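Local atomic coordinates of pumilio homolog 23 (Arabidopsis thaliana, PDB entry 5WZJ), a protein that binds a specific 18S ribosomal RNA sequence through pumilio repeats packed into a right-handed superhelix and probably regulates translation and mRNA stability. Residues A[130-135]-A[153-158]; A[400-405]-A[445-450]; A[450-455]-A[473-478]. All coordinates share one frame; numbering follows the deposited sequence.

Interaction 1. Residues A[130-135]-A[153-158]; sequences SICKVI and RRLLCL. With nucleotides of chain B.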
# COMPACT_ATOMS: atom_id res chain seq x y z
N SER A 130 -8.49 -30.75 5.02
CA SER A 130 -7.62 -31.53 5.90
C SER A 130 -6.66 -30.61 6.66
O SER A 130 -6.39 -30.83 7.85
CB SER A 130 -6.87 -32.60 5.10
OG SER A 130 -6.03 -32.02 4.13
N ILE A 131 -6.18 -29.56 6.00
CA ILE A 131 -5.25 -28.62 6.63
C ILE A 131 -5.98 -27.76 7.67
O ILE A 131 -5.50 -27.57 8.79
CB ILE A 131 -4.57 -27.74 5.56
CG1 ILE A 131 -3.65 -28.57 4.68
CG2 ILE A 131 -3.74 -26.63 6.19
CD1 ILE A 131 -3.03 -27.73 3.57
N CYS A 132 -7.12 -27.18 7.29
CA CYS A 132 -7.81 -26.27 8.21
C CYS A 132 -8.28 -26.99 9.46
O CYS A 132 -8.29 -26.42 10.56
CB CYS A 132 -8.99 -25.60 7.51
SG CYS A 132 -8.52 -24.42 6.19
N LYS A 133 -8.67 -28.26 9.31
CA LYS A 133 -9.20 -29.02 10.44
C LYS A 133 -8.13 -29.22 11.51
O LYS A 133 -8.41 -29.05 12.71
CB LYS A 133 -9.74 -30.35 9.94
CG LYS A 133 -10.50 -31.16 10.95
CD LYS A 133 -11.39 -32.15 10.20
CE LYS A 133 -11.49 -33.49 10.92
NZ LYS A 133 -12.13 -33.34 12.25
N VAL A 134 -6.90 -29.56 11.11
CA VAL A 134 -5.85 -29.73 12.11
C VAL A 134 -5.49 -28.38 12.72
O VAL A 134 -5.17 -28.29 13.91
CB VAL A 134 -4.61 -30.44 11.52
CG1 VAL A 134 -3.90 -29.57 10.49
CG2 VAL A 134 -3.63 -30.84 12.63
N ILE A 135 -5.56 -27.31 11.93
CA ILE A 135 -5.21 -26.00 12.47
C ILE A 135 -6.26 -25.55 13.49
O ILE A 135 -5.93 -25.15 14.61
CB ILE A 135 -5.04 -24.96 11.34
CG1 ILE A 135 -3.77 -25.29 10.54
CG2 ILE A 135 -5.01 -23.53 11.92
CD1 ILE A 135 -3.61 -24.48 9.27
N ARG A 153 -1.44 -16.75 6.83
CA ARG A 153 -1.76 -15.68 5.89
C ARG A 153 -1.94 -16.22 4.47
O ARG A 153 -2.92 -15.92 3.79
CB ARG A 153 -0.68 -14.60 5.93
CG ARG A 153 -0.83 -13.68 7.16
CD ARG A 153 0.30 -12.66 7.26
NE ARG A 153 1.40 -13.14 8.09
CZ ARG A 153 2.54 -12.49 8.25
NH1 ARG A 153 2.73 -11.33 7.61
NH2 ARG A 153 3.49 -12.98 9.02
N ARG A 154 -0.97 -17.02 4.00
CA ARG A 154 -1.09 -17.60 2.66
C ARG A 154 -2.32 -18.50 2.57
O ARG A 154 -3.08 -18.42 1.59
CB ARG A 154 0.18 -18.36 2.28
CG ARG A 154 0.14 -18.94 0.85
CD ARG A 154 1.51 -19.47 0.39
NE ARG A 154 2.55 -18.44 0.45
CZ ARG A 154 2.73 -17.49 -0.46
NH1 ARG A 154 1.93 -17.43 -1.52
NH2 ARG A 154 3.68 -16.59 -0.32
N LEU A 155 -2.55 -19.32 3.59
CA LEU A 155 -3.70 -20.22 3.58
C LEU A 155 -5.02 -19.46 3.55
O LEU A 155 -5.95 -19.85 2.83
CB LEU A 155 -3.66 -21.14 4.80
CG LEU A 155 -4.86 -22.05 4.98
CD1 LEU A 155 -4.96 -23.03 3.80
CD2 LEU A 155 -4.74 -22.79 6.31
N LEU A 156 -5.15 -18.40 4.36
CA LEU A 156 -6.33 -17.55 4.31
C LEU A 156 -6.53 -17.00 2.90
O LEU A 156 -7.65 -17.01 2.37
CB LEU A 156 -6.20 -16.40 5.32
CG LEU A 156 -6.34 -16.77 6.80
CD1 LEU A 156 -5.69 -15.71 7.68
CD2 LEU A 156 -7.80 -16.95 7.18
N CYS A 157 -5.45 -16.49 2.28
CA CYS A 157 -5.56 -15.94 0.93
C CYS A 157 -6.03 -17.00 -0.05
O CYS A 157 -6.89 -16.73 -0.90
CB CYS A 157 -4.21 -15.36 0.48
SG CYS A 157 -3.75 -13.80 1.26
N LEU A 158 -5.49 -18.21 0.05
CA LEU A 158 -5.90 -19.29 -0.85
C LEU A 158 -7.39 -19.62 -0.67
O LEU A 158 -8.10 -19.85 -1.66
CB LEU A 158 -5.05 -20.53 -0.59
CG LEU A 158 -5.31 -21.73 -1.49
CD1 LEU A 158 -5.29 -21.30 -2.94
CD2 LEU A 158 -4.27 -22.83 -1.24
P C B 9 10.86 -5.54 10.89
OP1 C B 9 12.27 -5.62 11.34
OP2 C B 9 10.54 -4.88 9.60
O5' C B 9 10.27 -7.02 10.76
C5' C B 9 10.35 -7.97 11.82
C4' C B 9 9.72 -9.28 11.39
O4' C B 9 8.31 -9.09 11.16
C3' C B 9 10.28 -9.86 10.09
O3' C B 9 11.23 -10.87 10.41
C2' C B 9 9.07 -10.43 9.33
O2' C B 9 9.08 -11.85 9.32
C1' C B 9 7.86 -9.93 10.14
N1 C B 9 6.86 -9.21 9.33
C2 C B 9 5.82 -9.99 8.84
O2 C B 9 5.83 -11.20 9.14
N3 C B 9 4.85 -9.41 8.08
C4 C B 9 4.92 -8.10 7.81
N4 C B 9 3.96 -7.56 7.05
C5 C B 9 5.99 -7.29 8.31
C6 C B 9 6.94 -7.87 9.06
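Leu-155 meets Ile-131, Cys-132 and Ile-135 where helix 146-160 passes helix 121-137, at the start of the third pumilio repeat (133-171), which holds Leu-155 and Ile-135. The two helical segments run at 132° to each other with their axes still 12.0 Å apart at closest approach, so side chains bridge the gap. Arg-153, at the start of the second segment, faces the RNA. Its chain bends at chi3 (-93°), which brings the guanidinium edge-on to the base of C9 of chain B. Arg-153 NH1 donates to N3 of C9 of chain B (2.9 Å) and Arg-153 NH2 to O2 of the same C9 (2.9 Å), both bonds being nearly straight. The group is further fixed by NE bonding to the carbonyl of Ser-149 and NH1 to that of Tyr-170. Arg-154 turns elsewhere, making salt bridges with Glu-105 and Asp-165. Leu-155 then carries the helix contact alone. Its CG stands anti to the backbone N (chi1 176°), and the CD2 methyl does the touching. Leu-155 CD2 meets Ile-135 CD1 tip to tip at 3.6 Å. Toward Ile-131 the two side chains slide past each other in opposite directions, with Ile-131 CG2 4.0 Å from Leu-155 CD2. Cys-132 SG is the third apolar partner, 4.1 Å from Leu-155 CD2. Further along, Leu-156 packs on helices 227-239 and 202-213, and Leu-158 on helix 100-112, tying the segment to neighbouring helices of the superhelix. The chemistry thus divides by helix face: only apolar side-chain contacts join the two segments, whereas the RNA-facing Arg-153 pairs two N-H donors with the N3 and O2 acceptors on the Watson-Crick edge of cytosine, consistent with reading of this base.

Interaction 2. Residues A[400-405]-A[445-450]; sequences PRLLFL and QPYITS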
# COMPACT_ATOMS: atom_id res chain seq x y z
N PRO A 400 7.34 26.50 -0.92
CA PRO A 400 8.67 26.00 -0.55
C PRO A 400 8.71 25.29 0.79
O PRO A 400 9.40 24.27 0.92
CB PRO A 400 9.54 27.27 -0.52
CG PRO A 400 8.85 28.23 -1.41
CD PRO A 400 7.38 27.95 -1.26
N ARG A 401 7.99 25.80 1.79
CA ARG A 401 8.05 25.17 3.10
C ARG A 401 7.40 23.80 3.10
O ARG A 401 7.87 22.90 3.80
CB ARG A 401 7.42 26.09 4.15
CG ARG A 401 8.20 27.40 4.34
CD ARG A 401 7.52 28.33 5.31
NE ARG A 401 8.28 29.56 5.47
CZ ARG A 401 8.04 30.47 6.42
NH1 ARG A 401 7.06 30.28 7.29
NH2 ARG A 401 8.78 31.57 6.48
N LEU A 402 6.33 23.61 2.32
CA LEU A 402 5.71 22.28 2.28
C LEU A 402 6.52 21.32 1.42
O LEU A 402 6.62 20.13 1.76
CB LEU A 402 4.28 22.38 1.76
CG LEU A 402 3.23 22.83 2.79
CD1 LEU A 402 1.94 23.20 2.10
CD2 LEU A 402 2.99 21.75 3.84
N LEU A 403 7.10 21.80 0.32
CA LEU A 403 7.99 20.95 -0.47
C LEU A 403 9.15 20.40 0.35
O LEU A 403 9.61 19.28 0.10
CB LEU A 403 8.54 21.73 -1.67
CG LEU A 403 7.54 22.13 -2.75
CD1 LEU A 403 8.22 23.11 -3.71
CD2 LEU A 403 7.00 20.88 -3.48
N PHE A 404 9.65 21.17 1.32
CA PHE A 404 10.77 20.74 2.14
C PHE A 404 10.36 20.73 3.61
O PHE A 404 11.06 21.28 4.46
CB PHE A 404 11.98 21.67 1.98
CG PHE A 404 12.62 21.62 0.62
CD1 PHE A 404 13.34 20.52 0.22
CD2 PHE A 404 12.54 22.71 -0.23
CE1 PHE A 404 13.95 20.48 -1.02
CE2 PHE A 404 13.14 22.69 -1.47
CZ PHE A 404 13.86 21.57 -1.87
N LEU A 405 9.21 20.12 3.90
CA LEU A 405 8.58 20.23 5.21
C LEU A 405 9.54 19.89 6.35
O LEU A 405 9.58 20.60 7.37
CB LEU A 405 7.34 19.32 5.24
CG LEU A 405 6.19 19.47 6.23
CD1 LEU A 405 5.68 20.90 6.31
CD2 LEU A 405 5.05 18.54 5.79
N GLN A 445 -6.32 29.82 -3.14
CA GLN A 445 -5.62 30.95 -3.73
C GLN A 445 -4.21 31.17 -3.16
O GLN A 445 -3.29 31.42 -3.95
CB GLN A 445 -6.48 32.22 -3.61
CG GLN A 445 -7.69 32.18 -4.55
CD GLN A 445 -7.28 32.17 -6.01
OE1 GLN A 445 -6.68 33.13 -6.49
NE2 GLN A 445 -7.57 31.07 -6.73
N PRO A 446 -3.97 31.07 -1.85
CA PRO A 446 -2.58 31.22 -1.36
C PRO A 446 -1.62 30.20 -1.97
O PRO A 446 -0.45 30.53 -2.19
CB PRO A 446 -2.71 31.02 0.16
CG PRO A 446 -4.15 31.28 0.47
CD PRO A 446 -4.92 30.85 -0.74
N TYR A 447 -2.09 28.98 -2.25
CA TYR A 447 -1.19 27.97 -2.80
C TYR A 447 -0.88 28.25 -4.26
O TYR A 447 0.27 28.11 -4.70
CB TYR A 447 -1.79 26.56 -2.65
CG TYR A 447 -2.03 26.18 -1.22
CD1 TYR A 447 -3.20 26.57 -0.57
CD2 TYR A 447 -1.10 25.43 -0.50
CE1 TYR A 447 -3.45 26.23 0.74
CE2 TYR A 447 -1.33 25.08 0.83
CZ TYR A 447 -2.52 25.49 1.44
OH TYR A 447 -2.79 25.16 2.75
N ILE A 448 -1.90 28.64 -5.04
CA ILE A 448 -1.70 28.97 -6.45
C ILE A 448 -0.77 30.16 -6.59
O ILE A 448 0.15 30.17 -7.43
CB ILE A 448 -3.05 29.24 -7.13
CG1 ILE A 448 -3.89 27.96 -7.20
CG2 ILE A 448 -2.84 29.81 -8.53
CD1 ILE A 448 -5.36 28.22 -7.50
N THR A 449 -0.99 31.21 -5.78
CA THR A 449 -0.12 32.38 -5.85
C THR A 449 1.31 32.02 -5.45
O THR A 449 2.26 32.42 -6.13
CB THR A 449 -0.68 33.51 -4.97
OG1 THR A 449 -1.82 34.09 -5.62
CG2 THR A 449 0.38 34.58 -4.75
N SER A 450 1.46 31.24 -4.38
CA SER A 450 2.80 30.89 -3.91
C SER A 450 3.54 30.05 -4.93
O SER A 450 4.73 30.28 -5.20
CB SER A 450 2.71 30.16 -2.57
OG SER A 450 3.99 29.73 -2.11
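Leu-402 and Tyr-447 touch through a methyl and a ring edge, joining helix 398-403 to helix 445-453 in the all-helical superhelix of the PUF family. The leucine CG sits beside its own backbone N (chi1 -80°), and its CD1 methyl arrives near the plane of the tyrosine ring, with Leu-402 CD1 4.0 Å from Tyr-447 CE2; the ring therefore presents its rim to this neighbour. On the tyrosine side, chi1 -61° sets CG anti to the carbonyl carbon, and the ring end reaches Leu-402 although the bond leaving CA does not point at the other segment. The far end of that side chain is fixed by a hydrogen bond between the phenol OH and the backbone oxygen of Cys-381, and the ring also packs against Leu-384 and Val-385 of helix 377-388 and Ile-436 of helix 427-436. Leu-402 reaches two of the same helices, meeting Leu-384 and Leu-433, so the pair occupies a buried junction of several helices.

One helical turn beyond Tyr-447, the hydroxyl of Ser-450 approaches the ring of Pro-400. This oxygen lies anti to the serine backbone N (chi1 177°), a rotamer that carries it toward the start of helix 398-403. There it bonds to the carbonyl of Ile-396 and to the amide N of Leu-399, so the buried hydroxyl is served by both a backbone acceptor and a backbone donor. Pro-400 itself contributes only carbon to the meeting: Pro-400 CD comes to 3.9 Å from Ser-450 OG.

Interaction 3. Residues A[450-455]-A[473-478]; sequences SLTSMK and EAFLAS. With nucleotides of chain B.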
# COMPACT_ATOMS: atom_id res chain seq x y z
N SER A 450 1.46 31.24 -4.38
CA SER A 450 2.80 30.89 -3.91
C SER A 450 3.54 30.05 -4.93
O SER A 450 4.73 30.28 -5.20
CB SER A 450 2.71 30.16 -2.57
OG SER A 450 3.99 29.73 -2.11
N LEU A 451 2.86 29.06 -5.53
CA LEU A 451 3.53 28.21 -6.51
C LEU A 451 3.90 29.00 -7.76
O LEU A 451 5.02 28.87 -8.27
CB LEU A 451 2.64 27.01 -6.90
CG LEU A 451 3.24 26.08 -7.97
CD1 LEU A 451 4.46 25.32 -7.43
CD2 LEU A 451 2.21 25.09 -8.50
N THR A 452 2.96 29.78 -8.30
CA THR A 452 3.25 30.49 -9.55
C THR A 452 4.18 31.68 -9.35
O THR A 452 4.71 32.20 -10.34
CB THR A 452 1.98 30.98 -10.25
OG1 THR A 452 1.27 31.87 -9.38
CG2 THR A 452 1.09 29.80 -10.63
N SER A 453 4.38 32.12 -8.10
CA SER A 453 5.34 33.19 -7.79
C SER A 453 6.77 32.70 -7.67
O SER A 453 7.68 33.52 -7.74
CB SER A 453 4.99 33.89 -6.47
OG SER A 453 3.79 34.62 -6.60
N MET A 454 6.98 31.41 -7.43
CA MET A 454 8.33 30.91 -7.20
C MET A 454 9.22 31.25 -8.39
O MET A 454 8.77 31.21 -9.54
CB MET A 454 8.33 29.40 -6.95
CG MET A 454 7.79 28.98 -5.58
SD MET A 454 7.53 27.19 -5.47
CE MET A 454 9.13 26.56 -5.95
N LYS A 455 10.47 31.60 -8.12
CA LYS A 455 11.34 32.02 -9.20
C LYS A 455 11.74 30.81 -10.04
O LYS A 455 11.64 29.66 -9.60
CB LYS A 455 12.58 32.74 -8.65
CG LYS A 455 13.43 31.89 -7.73
CD LYS A 455 14.58 32.72 -7.15
CE LYS A 455 15.39 31.92 -6.15
NZ LYS A 455 16.53 32.71 -5.58
N GLU A 473 2.45 18.85 -11.61
CA GLU A 473 1.47 18.22 -12.48
C GLU A 473 0.07 18.33 -11.91
O GLU A 473 -0.90 18.50 -12.66
CB GLU A 473 1.85 16.75 -12.73
CG GLU A 473 3.06 16.59 -13.65
CD GLU A 473 3.64 15.19 -13.64
OE1 GLU A 473 2.92 14.23 -13.28
OE2 GLU A 473 4.83 15.05 -13.97
N ALA A 474 -0.07 18.23 -10.58
CA ALA A 474 -1.38 18.42 -9.98
C ALA A 474 -1.88 19.85 -10.19
O ALA A 474 -3.07 20.06 -10.45
CB ALA A 474 -1.32 18.07 -8.49
N PHE A 475 -0.99 20.84 -10.06
CA PHE A 475 -1.36 22.22 -10.37
C PHE A 475 -1.80 22.37 -11.82
O PHE A 475 -2.80 23.03 -12.11
CB PHE A 475 -0.20 23.16 -10.06
CG PHE A 475 -0.35 24.53 -10.68
CD1 PHE A 475 -1.26 25.44 -10.17
CD2 PHE A 475 0.48 24.92 -11.73
CE1 PHE A 475 -1.37 26.72 -10.73
CE2 PHE A 475 0.37 26.19 -12.29
CZ PHE A 475 -0.57 27.08 -11.79
N LEU A 476 -1.04 21.78 -12.75
CA LEU A 476 -1.41 21.87 -14.17
C LEU A 476 -2.77 21.25 -14.45
O LEU A 476 -3.48 21.69 -15.36
CB LEU A 476 -0.32 21.20 -15.02
CG LEU A 476 1.00 21.98 -15.04
CD1 LEU A 476 1.98 21.31 -15.98
CD2 LEU A 476 0.77 23.42 -15.48
N ALA A 477 -3.16 20.23 -13.67
CA ALA A 477 -4.48 19.62 -13.82
C ALA A 477 -5.56 20.32 -13.00
O ALA A 477 -6.73 19.94 -13.11
CB ALA A 477 -4.42 18.14 -13.41
N SER A 478 -5.22 21.30 -12.18
CA SER A 478 -6.19 21.95 -11.31
C SER A 478 -7.10 22.86 -12.13
O SER A 478 -6.92 23.03 -13.34
CB SER A 478 -5.48 22.76 -10.22
OG SER A 478 -4.87 23.91 -10.79
P G B 2 7.70 3.03 -13.99
OP1 G B 2 8.28 1.97 -13.13
OP2 G B 2 6.30 2.93 -14.45
O5' G B 2 7.86 4.39 -13.17
C5' G B 2 9.12 5.01 -13.02
C4' G B 2 9.00 6.30 -12.24
O4' G B 2 8.25 7.28 -12.99
C3' G B 2 8.27 6.20 -10.91
O3' G B 2 9.17 5.78 -9.90
C2' G B 2 7.73 7.61 -10.68
O2' G B 2 8.65 8.40 -9.95
C1' G B 2 7.62 8.17 -12.11
N9 G B 2 6.24 8.43 -12.57
C8 G B 2 5.22 7.57 -12.93
N7 G B 2 4.13 8.20 -13.31
C5 G B 2 4.46 9.55 -13.19
C6 G B 2 3.71 10.74 -13.45
O6 G B 2 2.54 10.83 -13.85
N1 G B 2 4.44 11.89 -13.19
C2 G B 2 5.73 11.92 -12.73
N2 G B 2 6.28 13.12 -12.54
N3 G B 2 6.45 10.83 -12.50
C4 G B 2 5.75 9.70 -12.75
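The ring of Phe-475 meets a methyl of Leu-451 near one end and that of Thr-452 near the other, both unusually close. The CD2 methyl of Leu-451 lies over one face of Phe-475, displaced from the ring centre so that its nearest atom is Phe-475 CG, at 3.4 Å; this is a close methyl-on-face packing contact, offset toward the CG end. At the far end of the ring, Thr-452 CG2 comes obliquely to within 3.4 Å of Phe-475 CZ, the two side chains crossing at about a right angle. Phe-475 extends toward helix 445-453 because its CG stands anti to the backbone N (chi1 164°). Leu-451 takes the same arrangement, while the methyl of Thr-452 is held in position by its hydroxyl, which bonds to the carbonyl of Ile-448 one turn earlier.

Helix 468-477 belongs to the seventh pumilio repeat (453-490), and Leu-451 and Thr-452 come just ahead of it; the helix supplies a base-reading side chain. Glu-473, two residues before the phenylalanine, turns toward the RNA and uses both carboxylate oxygens on the Watson-Crick edge of G2 of chain B. Glu-473 OE1 accepts from N1 of G2 of chain B (2.8 Å) and Glu-473 OE2 from N2 of the same G2 (2.8 Å), the bond at N1 being the straighter of the two. Recognition of guanine by a glutamate is familiar in PUF proteins. Lys-511 forms a salt bridge to OE1 and Thr-508 bonds to OE2, so second-shell groups hold the carboxylate in place. Three residues after Phe-475, Ser-478 folds back on its carbonyl: Ser-478 OG donates in the carbonyl plane, on a lone pair, at 2.6 Å from Phe-475 O, and Ser-478 N donates to that same Phe-475 O at 3.0 Å.

Interactions 2 and 3 are neighbours, with centres about 9 Å apart; both use helix 445-453 and share Ser-450, and Ile-448 also packs on Phe-475 between them. Interaction 1 lies on the opposite side of the chain's centre, its centre about 51 Å from that of interaction 2. All three are buried joints between helices, none a surface contact. Interaction 1 is purely aliphatic and sulfur packing, interaction 2 adds an aromatic edge and a buried serine hydroxyl, and interaction 3 packs two methyl groups against one aromatic ring. Segments 153-158 and 473-478 also carry base-reading residues of opposite charge, suited to cytosine and guanine respectively, whereas interaction 2 serves helix packing.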